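Local coordinates for protein PP1b (Porcine reproductive and respiratory syndrome virus, PDB 6JDR) that is the helicase part of an arterivirus replicase polyprotein and probably unwinds RNA and DNA duplexes in the 5' to 3' direction, driven by ATP hydrolysis, at residues 173-176 / 177-181. The protein carries 1 engineered substitution. Numbering follows the deposited sequence.
Sequences THQT and MLDMI
Thr176 OG1 is gripped by two groups: it accepts from Thr173 N at 2.9 Å and hydrogen-bonds Thr171 OG1, linking the cap to the preceding strand. Thr173 is the N-cap and forms a capping box with Thr176. In return, Thr176 N donates to Thr173 OG1 at 3.1 Å. Asp179 N donates to Gln175 O at 2.8 Å, one of four i to i+4 backbone bonds, beginning at the N-cap Thr173, that join 173-176 to 177-180. The side chains of Gln175 and Asp179 repeat this spacing on the outer surface. Gln175 NE2 gives a hydrogen bond to Asp179 OD1 (3.0 Å). The acceptor lies close to the amide plane of Gln175, but NE2 meets the carboxylate from above its plane, and the two planes are 56° apart. Gln175 starts with CG anti to the backbone N (chi1 -172°) and then bends at chi2, which carries the amide along the helix to Asp179. On the inner side, Met177 extends onto Thr171 and Val209, and Met180 packs on Ile169. Helix 174-184 thus lies against strands 168-171 and 208-211, the neighbours it connects as a beta-alpha-beta unit in the parallel sheet of the helicase core.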
loop_
_atom_site.group_PDB
_atom_site.type_symbol
_atom_site.label_atom_id
_atom_site.label_comp_id
_atom_site.label_asym_id
_atom_site.label_seq_id
_atom_site.Cartn_x
_atom_site.Cartn_y
_atom_site.Cartn_z
ATOM N N THR A 173 0.183 -0.286 16.218
ATOM C CA THR A 173 -0.142 -0.669 17.597
ATOM C C THR A 173 -0.594 -2.111 17.718
ATOM O O THR A 173 -0.864 -2.776 16.721
ATOM C CB THR A 173 -1.241 0.225 18.196
ATOM O OG1 THR A 173 -2.508 -0.111 17.617
ATOM C CG2 THR A 173 -0.925 1.707 17.955
ATOM N N HIS A 174 -0.671 -2.582 18.959
ATOM C CA HIS A 174 -1.178 -3.925 19.257
ATOM C C HIS A 174 -2.595 -4.100 18.725
ATOM O O HIS A 174 -2.932 -5.146 18.176
ATOM C CB HIS A 174 -1.167 -4.180 20.766
ATOM C CG HIS A 174 0.205 -4.331 21.342
ATOM N ND1 HIS A 174 0.424 -4.756 22.634
ATOM C CD2 HIS A 174 1.429 -4.128 20.801
ATOM C CE1 HIS A 174 1.724 -4.793 22.869
ATOM N NE2 HIS A 174 2.356 -4.418 21.772
ATOM N N GLN A 175 -3.413 -3.067 18.895
ATOM C CA GLN A 175 -4.809 -3.121 18.508
ATOM C C GLN A 175 -4.971 -3.166 16.997
ATOM O O GLN A 175 -5.754 -3.966 16.485
ATOM C CB GLN A 175 -5.571 -1.921 19.078
ATOM C CG GLN A 175 -7.081 -2.003 18.888
ATOM C CD GLN A 175 -7.675 -3.265 19.490
ATOM O OE1 GLN A 175 -7.391 -3.612 20.639
ATOM N NE2 GLN A 175 -8.500 -3.959 18.716
ATOM N N THR A 176 -4.235 -2.312 16.286
ATOM C CA THR A 176 -4.286 -2.297 14.822
ATOM C C THR A 176 -3.756 -3.622 14.281
ATOM O O THR A 176 -4.305 -4.172 13.337
ATOM C CB THR A 176 -3.514 -1.103 14.211
ATOM O OG1 THR A 176 -2.146 -1.122 14.637
ATOM C CG2 THR A 176 -4.156 0.222 14.622
ATOM N N MET A 177 -2.706 -4.143 14.906
ATOM C CA MET A 177 -2.220 -5.487 14.604
ATOM C C MET A 177 -3.319 -6.539 14.764
ATOM O O MET A 177 -3.453 -7.420 13.914
ATOM C CB MET A 177 -1.028 -5.846 15.502
ATOM C CG MET A 177 -0.420 -7.207 15.216
ATOM S SD MET A 177 1.010 -7.546 16.254
ATOM C CE MET A 177 1.448 -9.190 15.697
ATOM N N LEU A 178 -4.092 -6.445 15.847
ATOM C CA LEU A 178 -5.191 -7.382 16.102
ATOM C C LEU A 178 -6.320 -7.211 15.088
ATOM O O LEU A 178 -6.869 -8.197 14.590
ATOM C CB LEU A 178 -5.734 -7.211 17.527
ATOM C CG LEU A 178 -6.831 -8.180 17.996
ATOM C CD1 LEU A 178 -6.400 -9.634 17.855
ATOM C CD2 LEU A 178 -7.215 -7.879 19.440
ATOM N N ASP A 179 -6.665 -5.962 14.791
ATOM C CA ASP A 179 -7.677 -5.662 13.782
ATOM C C ASP A 179 -7.291 -6.273 12.437
ATOM O O ASP A 179 -8.113 -6.908 11.777
ATOM C CB ASP A 179 -7.852 -4.145 13.626
ATOM C CG ASP A 179 -8.457 -3.487 14.858
ATOM O OD1 ASP A 179 -9.016 -4.199 15.722
ATOM O OD2 ASP A 179 -8.372 -2.244 14.955
ATOM N N MET A 180 -6.031 -6.088 12.048
ATOM C CA MET A 180 -5.531 -6.594 10.773
ATOM C C MET A 180 -5.561 -8.119 10.731
ATOM O O MET A 180 -5.966 -8.702 9.728
ATOM C CB MET A 180 -4.103 -6.093 10.523
ATOM C CG MET A 180 -3.550 -6.380 9.132
ATOM S SD MET A 180 -4.234 -5.315 7.843
ATOM C CE MET A 180 -5.566 -6.325 7.203
ATOM N N ILE A 181 -5.132 -8.756 11.818
ATOM C CA ILE A 181 -5.118 -10.221 11.908
ATOM C C ILE A 181 -6.524 -10.808 11.745
ATOM O O ILE A 181 -6.694 -11.832 11.087
ATOM C CB ILE A 181 -4.481 -10.704 13.236
ATOM C CG1 ILE A 181 -2.969 -10.473 13.208
ATOM C CG2 ILE A 181 -4.753 -12.188 13.477
ATOM C CD1 ILE A 181 -2.317 -10.511 14.573
#